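Local coordinates for lipid binding hydrolase (Escherichia coli, PDB 2IF6), which is of unproven function but probably acts as a hydrolase of the permuted papain-like amidase family, at residues A[67-72]-A[179-184]; A[43-48]-A[55-60]; A[10-15]-A[71-76]. One frame throughout, in Å; residues are numbered along the deposited sequence.

In the fold
From the N terminus, strand 10-13 is the first strand laid down, and contact 3 (10-15 with 71-76) pairs it antiparallel with strand 70-75, closing a loop of 55 residues. Contact 2 (43-48 with 55-60) is nested inside that loop: a beta hairpin running into helix 58-63, at one edge of the same sheet. Strand 70-75 also begins contact 1 (67-72 with 179-184), so contacts 1 and 3 share Val71 and Val72; contact 1 then spans most of the remaining chain to bring the C-terminal strand 174-180 to the other edge. Together they take in both outer sides of one antiparallel sheet, with strand 33-40 lying between contact 2 and contact 3.

Contact 1 (A[67-72]-A[179-184]); sequences KGKYVV and KEWPLF
Lys69 does most of the reaching. With CG beside the backbone N (chi1 -65°) and the chain straight beyond it, it runs across one face of the Trp181 indole at about a right angle to that side chain. Lys69 CD sits 3.8 Å from the centroid of the Trp181 five-membered ring, almost on its normal: a CH-pi contact. The ammonium goes past the ring to the backbone, where Lys69 NZ gives a hydrogen bond to Pro182 O at 3.0 Å; a water that donates to Phe184 O also meets NZ, weakly. Next comes Tyr70, where strand pairing starts. Its N binds Glu180 O at 3.0 Å and its O takes Glu180 N at 2.8 Å, the two bonds of an antiparallel hydrogen-bonded pair. The Tyr70 and Glu180 side chains leave the same face of the sheet next to each other, and Glu180 CG comes 3.6 Å from Tyr70 OH. Val71, on the other face, is a non-hydrogen-bonded partner of Lys179: Val71 CG2 lies 3.7 Å from Lys179 CG, while CG1 faces Trp181 CE3 at 4.2 Å. Strand 174-180 is an outermost strand of the sheet, with 70-75 between it and strand 10-13. Beyond it, the Trp181 ring packs on Ile14 and meets the Tyr31 ring edge-to-face.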
loop_
_atom_site.group_PDB
_atom_site.type_symbol
_atom_site.label_atom_id
_atom_site.label_comp_id
_atom_site.label_asym_id
_atom_site.label_seq_id
_atom_site.Cartn_x
_atom_site.Cartn_y
_atom_site.Cartn_z
ATOM N N LYS A 67 12.946 -0.960 11.661
ATOM C CA LYS A 67 12.903 -0.303 12.966
ATOM C C LYS A 67 11.520 -0.335 13.637
ATOM O O LYS A 67 11.305 0.367 14.635
ATOM C CB LYS A 67 13.431 1.135 12.856
ATOM C CG LYS A 67 14.964 1.241 12.657
ATOM C CD LYS A 67 15.687 1.199 13.995
ATOM C CE LYS A 67 17.192 1.345 13.780
ATOM N NZ LYS A 67 17.906 0.149 14.363
ATOM N N GLY A 68 10.608 -1.173 13.126
ATOM C CA GLY A 68 9.251 -1.277 13.673
ATOM C C GLY A 68 8.379 -0.040 13.453
ATOM O O GLY A 68 7.320 0.091 14.098
ATOM N N LYS A 69 8.827 0.891 12.593
ATOM C CA LYS A 69 8.137 2.171 12.415
ATOM C C LYS A 69 6.871 1.963 11.595
ATOM O O LYS A 69 6.853 1.144 10.658
ATOM C CB LYS A 69 8.997 3.185 11.690
ATOM C CG LYS A 69 10.235 3.594 12.454
ATOM C CD LYS A 69 10.929 4.683 11.642
ATOM C CE LYS A 69 12.154 5.170 12.353
ATOM N NZ LYS A 69 12.688 6.385 11.646
ATOM N N TYR A 70 5.820 2.703 11.942
ATOM C CA TYR A 70 4.584 2.638 11.169
ATOM C C TYR A 70 3.765 3.896 11.432
ATOM O O TYR A 70 3.948 4.594 12.454
ATOM C CB TYR A 70 3.764 1.343 11.479
ATOM C CG TYR A 70 3.124 1.312 12.857
ATOM C CD1 TYR A 70 1.824 1.790 13.062
ATOM C CD2 TYR A 70 3.832 0.813 13.967
ATOM C CE1 TYR A 70 1.248 1.777 14.330
ATOM C CE2 TYR A 70 3.267 0.776 15.244
ATOM C CZ TYR A 70 1.978 1.271 15.422
ATOM O OH TYR A 70 1.425 1.242 16.686
ATOM N N VAL A 71 2.865 4.172 10.505
ATOM C CA VAL A 71 1.891 5.261 10.664
ATOM C C VAL A 71 0.602 4.732 10.088
ATOM O O VAL A 71 0.625 3.914 9.137
ATOM C CB VAL A 71 2.332 6.554 9.937
ATOM C CG1 VAL A 71 2.616 6.294 8.475
ATOM C CG2 VAL A 71 1.262 7.668 10.085
ATOM N N VAL A 72 -0.519 5.162 10.668
ATOM C CA VAL A 72 -1.825 4.660 10.269
ATOM C C VAL A 72 -2.707 5.816 9.843
ATOM O O VAL A 72 -2.813 6.795 10.572
ATOM C CB VAL A 72 -2.515 3.916 11.444
ATOM C CG1 VAL A 72 -3.858 3.396 10.989
ATOM C CG2 VAL A 72 -1.631 2.728 11.936
ATOM N N LYS A 179 0.818 6.720 15.085
ATOM C CA LYS A 179 2.131 6.996 14.549
ATOM C C LYS A 179 3.158 6.554 15.510
ATOM O O LYS A 179 3.219 7.069 16.640
ATOM C CB LYS A 179 2.327 8.478 14.280
ATOM C CG LYS A 179 3.152 8.695 13.059
ATOM C CD LYS A 179 3.992 9.913 13.153
ATOM C CE LYS A 179 3.173 11.140 13.362
ATOM N NZ LYS A 179 4.165 12.164 13.717
ATOM N N GLU A 180 3.978 5.601 15.088
ATOM C CA GLU A 180 5.213 5.296 15.833
ATOM C C GLU A 180 6.328 5.464 14.833
ATOM O O GLU A 180 6.749 4.504 14.205
ATOM C CB GLU A 180 5.218 3.870 16.367
ATOM C CG GLU A 180 4.108 3.588 17.386
ATOM C CD GLU A 180 4.476 4.066 18.769
ATOM O OE1 GLU A 180 5.694 4.177 19.051
ATOM O OE2 GLU A 180 3.545 4.318 19.572
ATOM N N TRP A 181 6.778 6.698 14.657
ATOM C CA TRP A 181 7.725 6.988 13.620
ATOM C C TRP A 181 8.652 8.151 14.002
ATOM O O TRP A 181 8.479 9.237 13.484
ATOM C CB TRP A 181 6.960 7.375 12.372
ATOM C CG TRP A 181 7.782 7.226 11.138
ATOM C CD1 TRP A 181 8.947 7.891 10.825
ATOM C CD2 TRP A 181 7.520 6.337 10.050
ATOM N NE1 TRP A 181 9.414 7.457 9.606
ATOM C CE2 TRP A 181 8.563 6.498 9.115
ATOM C CE3 TRP A 181 6.510 5.406 9.780
ATOM C CZ2 TRP A 181 8.615 5.766 7.915
ATOM C CZ3 TRP A 181 6.574 4.678 8.602
ATOM C CH2 TRP A 181 7.619 4.870 7.677
ATOM N N PRO A 182 9.634 7.925 14.893
ATOM C CA PRO A 182 10.470 9.066 15.258
ATOM C C PRO A 182 11.283 9.549 14.072
ATOM O O PRO A 182 11.847 8.734 13.357
ATOM C CB PRO A 182 11.384 8.512 16.348
ATOM C CG PRO A 182 11.348 7.065 16.190
ATOM C CD PRO A 182 10.016 6.702 15.610
ATOM N N LEU A 183 11.316 10.862 13.849
ATOM C CA LEU A 183 12.074 11.419 12.747
ATOM C C LEU A 183 13.405 11.961 13.229
ATOM O O LEU A 183 13.793 13.089 12.869
ATOM C CB LEU A 183 11.282 12.512 12.025
ATOM C CG LEU A 183 10.144 11.975 11.160
ATOM C CD1 LEU A 183 9.111 13.074 11.013
ATOM C CD2 LEU A 183 10.659 11.479 9.800
ATOM N N PHE A 184 14.070 11.146 14.042
ATOM C CA PHE A 184 15.421 11.360 14.538
ATOM C C PHE A 184 16.066 9.984 14.700
ATOM O O PHE A 184 15.341 8.994 14.941
ATOM C CB PHE A 184 15.439 12.125 15.883
ATOM C CG PHE A 184 14.415 11.657 16.906
ATOM C CD1 PHE A 184 14.706 10.637 17.799
ATOM C CD2 PHE A 184 13.158 12.269 16.995
ATOM C CE1 PHE A 184 13.753 10.217 18.751
ATOM C CE2 PHE A 184 12.221 11.847 17.949
ATOM C CZ PHE A 184 12.531 10.837 18.822
HETATM O O HOH W 1 15.222 6.593 13.762
#

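Contact 2 (A[43-48]-A[55-60])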
loop_
_atom_site.group_PDB
_atom_site.type_symbol
_atom_site.label_atom_id
_atom_site.label_comp_id
_atom_site.label_asym_id
_atom_site.label_seq_id
_atom_site.Cartn_x
_atom_site.Cartn_y
_atom_site.Cartn_z
ATOM N N LYS A 43 -9.918 -9.298 16.075
ATOM C CA LYS A 43 -8.480 -9.315 16.171
ATOM C C LYS A 43 -7.938 -8.630 14.932
ATOM O O LYS A 43 -8.441 -8.879 13.835
ATOM C CB LYS A 43 -7.981 -10.761 16.168
ATOM C CG LYS A 43 -8.464 -11.587 17.389
ATOM C CD LYS A 43 -8.092 -13.046 17.163
ATOM C CE LYS A 43 -8.356 -13.882 18.397
ATOM N NZ LYS A 43 -9.700 -13.571 18.979
ATOM N N PRO A 44 -6.921 -7.770 15.105
ATOM C CA PRO A 44 -6.393 -7.018 13.963
ATOM C C PRO A 44 -5.418 -7.793 13.058
ATOM O O PRO A 44 -4.377 -8.314 13.514
ATOM C CB PRO A 44 -5.712 -5.823 14.613
ATOM C CG PRO A 44 -5.292 -6.306 15.943
ATOM C CD PRO A 44 -6.259 -7.385 16.369
ATOM N N TYR A 45 -5.787 -7.859 11.786
ATOM C CA TYR A 45 -4.936 -8.404 10.762
ATOM C C TYR A 45 -4.656 -7.304 9.754
ATOM O O TYR A 45 -5.459 -6.382 9.616
ATOM C CB TYR A 45 -5.618 -9.582 10.062
ATOM C CG TYR A 45 -5.717 -10.827 10.950
ATOM C CD1 TYR A 45 -4.964 -11.976 10.665
ATOM C CD2 TYR A 45 -6.566 -10.855 12.060
ATOM C CE1 TYR A 45 -5.052 -13.106 11.465
ATOM C CE2 TYR A 45 -6.649 -12.002 12.904
ATOM C CZ TYR A 45 -5.900 -13.118 12.571
ATOM O OH TYR A 45 -5.965 -14.242 13.363
ATOM N N VAL A 46 -3.546 -7.425 9.033
ATOM C CA VAL A 46 -3.224 -6.520 7.944
ATOM C C VAL A 46 -3.393 -7.285 6.614
ATOM O O VAL A 46 -2.670 -8.272 6.337
ATOM C CB VAL A 46 -1.783 -5.902 8.079
ATOM C CG1 VAL A 46 -1.459 -5.005 6.857
ATOM C CG2 VAL A 46 -1.647 -5.127 9.395
ATOM N N PHE A 47 -4.358 -6.830 5.806
ATOM C CA PHE A 47 -4.575 -7.332 4.446
ATOM C C PHE A 47 -3.537 -6.660 3.557
ATOM O O PHE A 47 -3.513 -5.419 3.481
ATOM C CB PHE A 47 -5.980 -6.873 4.005
ATOM C CG PHE A 47 -6.294 -7.092 2.551
ATOM C CD1 PHE A 47 -6.739 -8.343 2.105
ATOM C CD2 PHE A 47 -6.208 -6.030 1.626
ATOM C CE1 PHE A 47 -7.094 -8.572 0.763
ATOM C CE2 PHE A 47 -6.550 -6.254 0.249
ATOM C CZ PHE A 47 -6.996 -7.532 -0.169
ATOM N N GLU A 48 -2.672 -7.454 2.910
ATOM C CA GLU A 48 -1.565 -6.875 2.129
ATOM C C GLU A 48 -1.214 -7.725 0.918
ATOM O O GLU A 48 -1.394 -8.938 0.954
ATOM C CB GLU A 48 -0.321 -6.744 3.011
ATOM C CG GLU A 48 0.051 -8.097 3.683
ATOM C CD GLU A 48 1.403 -8.075 4.358
ATOM O OE1 GLU A 48 2.186 -7.126 4.136
ATOM O OE2 GLU A 48 1.712 -9.035 5.091
ATOM N N TYR A 55 -3.830 -12.130 4.610
ATOM C CA TYR A 55 -3.921 -11.518 5.945
ATOM C C TYR A 55 -2.729 -11.895 6.821
ATOM O O TYR A 55 -2.337 -13.068 6.892
ATOM C CB TYR A 55 -5.149 -12.023 6.683
ATOM C CG TYR A 55 -6.467 -11.882 5.976
ATOM C CD1 TYR A 55 -7.052 -10.627 5.775
ATOM C CD2 TYR A 55 -7.166 -13.018 5.562
ATOM C CE1 TYR A 55 -8.296 -10.511 5.175
ATOM C CE2 TYR A 55 -8.383 -12.923 4.949
ATOM C CZ TYR A 55 -8.953 -11.674 4.761
ATOM O OH TYR A 55 -10.163 -11.619 4.138
ATOM N N THR A 56 -2.189 -10.909 7.519
ATOM C CA THR A 56 -1.073 -11.094 8.421
ATOM C C THR A 56 -1.417 -10.513 9.789
ATOM O O THR A 56 -1.903 -9.392 9.851
ATOM C CB THR A 56 0.153 -10.302 7.889
ATOM O OG1 THR A 56 0.480 -10.789 6.587
ATOM C CG2 THR A 56 1.339 -10.457 8.793
ATOM N N PRO A 57 -1.132 -11.244 10.891
ATOM C CA PRO A 57 -1.381 -10.638 12.206
ATOM C C PRO A 57 -0.644 -9.300 12.373
ATOM O O PRO A 57 0.506 -9.162 11.992
ATOM C CB PRO A 57 -0.856 -11.693 13.187
ATOM C CG PRO A 57 -0.963 -12.965 12.475
ATOM C CD PRO A 57 -0.656 -12.642 11.016
ATOM N N LEU A 58 -1.333 -8.307 12.900
ATOM C CA LEU A 58 -0.765 -6.952 13.025
ATOM C C LEU A 58 0.608 -6.901 13.737
ATOM O O LEU A 58 1.522 -6.208 13.311
ATOM C CB LEU A 58 -1.769 -6.028 13.721
ATOM C CG LEU A 58 -1.291 -4.604 14.005
ATOM C CD1 LEU A 58 -1.025 -3.858 12.656
ATOM C CD2 LEU A 58 -2.348 -3.861 14.814
ATOM N N LYS A 59 0.772 -7.673 14.796
ATOM C CA LYS A 59 2.032 -7.644 15.512
ATOM C C LYS A 59 3.150 -8.070 14.573
ATOM O O LYS A 59 4.179 -7.407 14.506
ATOM C CB LYS A 59 1.990 -8.521 16.777
ATOM C CG LYS A 59 3.341 -8.552 17.499
ATOM C CD LYS A 59 3.345 -9.535 18.696
ATOM C CE LYS A 59 4.800 -9.823 19.128
ATOM N NZ LYS A 59 5.490 -10.599 18.056
ATOM N N GLN A 60 2.925 -9.143 13.812
ATOM C CA GLN A 60 3.938 -9.646 12.875
ATOM C C GLN A 60 4.188 -8.638 11.709
ATOM O O GLN A 60 5.341 -8.392 11.290
ATOM C CB GLN A 60 3.516 -11.030 12.377
ATOM C CG GLN A 60 4.188 -11.560 11.118
ATOM C CD GLN A 60 3.480 -12.817 10.586
ATOM O OE1 GLN A 60 2.966 -13.630 11.377
ATOM N NE2 GLN A 60 3.425 -12.962 9.254
#
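Strands 43-48 and 55-57 run antiparallel, with 137° between their directions and the axes of these short segments 4.3 Å apart at closest approach. Val46 and Thr56 are the hydrogen-bonded pair: Val46 N to Thr56 O is 2.7 Å and nearly straight, Thr56 N to Val46 O is 2.9 Å. This is a beta hairpin at the edge of the six-stranded sheet, and its second strand turns directly into helix 58-63, with Pro57 at the N-cap. The first residue of that helix is still tied to the hairpin, since Leu58 N donates to Pro44 O at 3.1 Å.

Leu58 also wedges its two methyl branches against the first strand. CD1 meets Val46 CG2 at 3.6 Å, while CD2 lies 3.9 Å from Pro44 CB, its side chain crossing that of the proline at about a right angle. Phe47 and Tyr55 are a non-hydrogen-bonded pair sharing the other face. Their rings approach at Phe47 CD1 and Tyr55 CE1, 4.1 Å apart, and Phe47 goes on to pack against Val115 and Val119 of helix 112-124. The Tyr45 ring touches Tyr55 CB through CD1 and Pro57 CG through CE1, and both tyrosines make cation-pi contacts with Arg40.

Glu48 has the polar role. It fits a Cys-His-Glu arrangement with Cys112 and His33, consistent with the papain-like family though not established here; its OE1 accepts from His33 NE2. The other oxygen is held from across the hairpin. Placed beside its own backbone N (chi1 -60°), the Thr56 hydroxyl donates from OG1 to Glu48 OE2 at 2.6 Å, on the anti side and 17° out of the carboxylate plane.

Contact 3 (A[10-15]-A[71-76])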
loop_
_atom_site.group_PDB
_atom_site.type_symbol
_atom_site.label_atom_id
_atom_site.label_comp_id
_atom_site.label_asym_id
_atom_site.label_seq_id
_atom_site.Cartn_x
_atom_site.Cartn_y
_atom_site.Cartn_z
ATOM N N ILE A 10 -5.465 2.352 7.058
ATOM C CA ILE A 10 -4.405 2.051 6.097
ATOM C C ILE A 10 -3.095 2.276 6.802
ATOM O O ILE A 10 -2.875 3.345 7.362
ATOM C CB ILE A 10 -4.523 2.926 4.833
ATOM C CG1 ILE A 10 -5.952 2.793 4.246
ATOM C CG2 ILE A 10 -3.454 2.503 3.798
ATOM C CD1 ILE A 10 -6.298 3.829 3.115
ATOM N N ILE A 11 -2.218 1.276 6.756
ATOM C CA ILE A 11 -1.006 1.312 7.550
ATOM C C ILE A 11 0.220 1.303 6.622
ATOM O O ILE A 11 0.190 0.632 5.591
ATOM C CB ILE A 11 -0.998 0.139 8.589
ATOM C CG1 ILE A 11 0.191 0.270 9.562
ATOM C CG2 ILE A 11 -1.086 -1.217 7.901
ATOM C CD1 ILE A 11 0.073 -0.527 10.834
ATOM N N PHE A 12 1.284 2.021 7.002
ATOM C CA PHE A 12 2.439 2.232 6.111
ATOM C C PHE A 12 3.701 1.904 6.914
ATOM O O PHE A 12 3.735 2.107 8.138
ATOM C CB PHE A 12 2.487 3.698 5.645
ATOM C CG PHE A 12 1.251 4.157 4.887
ATOM C CD1 PHE A 12 1.274 4.232 3.515
ATOM C CD2 PHE A 12 0.076 4.533 5.559
ATOM C CE1 PHE A 12 0.136 4.630 2.802
ATOM C CE2 PHE A 12 -1.085 4.952 4.804
ATOM C CZ PHE A 12 -1.004 5.019 3.472
ATOM N N GLN A 13 4.727 1.402 6.228
ATOM C CA GLN A 13 5.977 1.083 6.863
ATOM C C GLN A 13 7.090 1.197 5.823
ATOM O O GLN A 13 6.823 1.364 4.628
ATOM C CB GLN A 13 5.928 -0.350 7.445
ATOM C CG GLN A 13 5.933 -1.451 6.372
ATOM C CD GLN A 13 5.860 -2.875 6.902
ATOM O OE1 GLN A 13 5.951 -3.792 6.105
ATOM N NE2 GLN A 13 5.718 -3.074 8.223
ATOM N N ILE A 14 8.316 1.046 6.305
ATOM C CA ILE A 14 9.497 0.945 5.463
ATOM C C ILE A 14 9.785 -0.532 5.263
ATOM O O ILE A 14 10.166 -1.254 6.214
ATOM C CB ILE A 14 10.750 1.557 6.145
ATOM C CG1 ILE A 14 10.506 2.998 6.615
ATOM C CG2 ILE A 14 11.952 1.485 5.197
ATOM C CD1 ILE A 14 11.657 3.496 7.491
ATOM N N SER A 15 9.594 -0.986 4.035
ATOM C CA SER A 15 9.951 -2.350 3.635
ATOM C C SER A 15 11.472 -2.622 3.830
ATOM O O SER A 15 12.301 -1.717 3.647
ATOM C CB SER A 15 9.577 -2.555 2.167
ATOM O OG SER A 15 10.117 -3.766 1.680
ATOM N N VAL A 71 2.865 4.172 10.505
ATOM C CA VAL A 71 1.891 5.261 10.664
ATOM C C VAL A 71 0.602 4.732 10.088
ATOM O O VAL A 71 0.625 3.914 9.137
ATOM C CB VAL A 71 2.332 6.554 9.937
ATOM C CG1 VAL A 71 2.616 6.294 8.475
ATOM C CG2 VAL A 71 1.262 7.668 10.085
ATOM N N VAL A 72 -0.519 5.162 10.668
ATOM C CA VAL A 72 -1.825 4.660 10.269
ATOM C C VAL A 72 -2.707 5.816 9.843
ATOM O O VAL A 72 -2.813 6.795 10.572
ATOM C CB VAL A 72 -2.515 3.916 11.444
ATOM C CG1 VAL A 72 -3.858 3.396 10.989
ATOM C CG2 VAL A 72 -1.631 2.728 11.936
ATOM N N ARG A 73 -3.358 5.693 8.684
ATOM C CA ARG A 73 -4.319 6.702 8.238
ATOM C C ARG A 73 -5.734 6.120 8.273
ATOM O O ARG A 73 -5.930 4.915 8.078
ATOM C CB ARG A 73 -3.990 7.157 6.820
ATOM C CG ARG A 73 -2.582 7.742 6.703
ATOM C CD ARG A 73 -2.577 9.211 7.091
ATOM N NE ARG A 73 -2.791 10.096 5.959
ATOM C CZ ARG A 73 -2.759 11.421 6.055
ATOM N NH1 ARG A 73 -2.516 12.004 7.237
ATOM N NH2 ARG A 73 -2.983 12.166 4.977
ATOM N N ARG A 74 -6.713 6.967 8.529
ATOM C CA ARG A 74 -8.115 6.530 8.532
ATOM C C ARG A 74 -8.992 7.574 7.888
ATOM O O ARG A 74 -8.708 8.774 7.982
ATOM C CB ARG A 74 -8.570 6.311 10.001
ATOM C CG ARG A 74 -10.102 6.070 10.154
ATOM C CD ARG A 74 -10.520 5.873 11.628
ATOM N NE ARG A 74 -9.737 4.805 12.261
ATOM C CZ ARG A 74 -9.618 4.636 13.574
ATOM N NH1 ARG A 74 -10.281 5.460 14.406
ATOM N NH2 ARG A 74 -8.883 3.622 14.050
ATOM N N VAL A 75 -10.111 7.155 7.284
ATOM C CA VAL A 75 -10.986 8.164 6.730
ATOM C C VAL A 75 -11.443 9.078 7.866
ATOM O O VAL A 75 -11.859 8.596 8.911
ATOM C CB VAL A 75 -12.185 7.523 5.989
ATOM C CG1 VAL A 75 -13.240 8.595 5.675
ATOM C CG2 VAL A 75 -11.668 6.790 4.712
ATOM N N GLU A 76 -11.362 10.388 7.648
ATOM C CA GLU A 76 -11.612 11.358 8.702
ATOM C C GLU A 76 -13.066 11.266 9.183
ATOM O O GLU A 76 -14.020 11.237 8.351
ATOM C CB GLU A 76 -11.285 12.787 8.240
ATOM C CG GLU A 76 -10.930 13.662 9.459
ATOM C CD GLU A 76 -10.743 15.102 9.124
ATOM O OE1 GLU A 76 -10.694 15.434 7.923
ATOM O OE2 GLU A 76 -10.595 15.904 10.064
#
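Phe12 sets its ring against the start of the Arg73 side chain, CE2 coming 3.7 Å from Arg73 CG, with Val71 O at the ring's edge in its plane. The two residues belong to neighbouring inner strands of the antiparallel sheet of this papain-like fold, 10-13 against 71-75, whose directions differ by 157°. Ile10 and Arg73 form one hydrogen-bonded pair: Arg73 N to Ile10 O is 2.7 Å, Ile10 N to Arg73 O 2.8 Å. Phe12 and Val71 form the other, less evenly. Phe12 N reaches Val71 O at 2.9 Å, but the return bond from Val71 N to Phe12 O stretches to 3.3 Å.

The Ile10, Phe12, Val71 and Arg73 side chains share one face, which helix 165-169 covers. Phe12 CB rests on Val71 CG1 at 3.8 Å, and farther out the Phe12 ring meets that of Phe169 edge-to-face and packs on Val168. The Arg73 chain bends at chi2 and chi3, starting from the CG that touches the Phe12 ring, and its guanidinium plane stands 72° from the plane of that ring. The charged end is held beyond this strand pair: NH2 bonds to Phe169 O, NH1 to Thr176 OG1, and the guanidinium also makes a cation-pi contact with the Phe169 ring. Arg73 thereby ties strand 70-75 to helix 165-169 and to edge strand 174-180.

On the other face Ile11 and Val72, a non-hydrogen-bonded pair, cross at a slant. Ile11 runs its longer branch out anti to the backbone N (chi1 -173°), which brings the CD1 methyl to 3.8 Å from Val72 CG2.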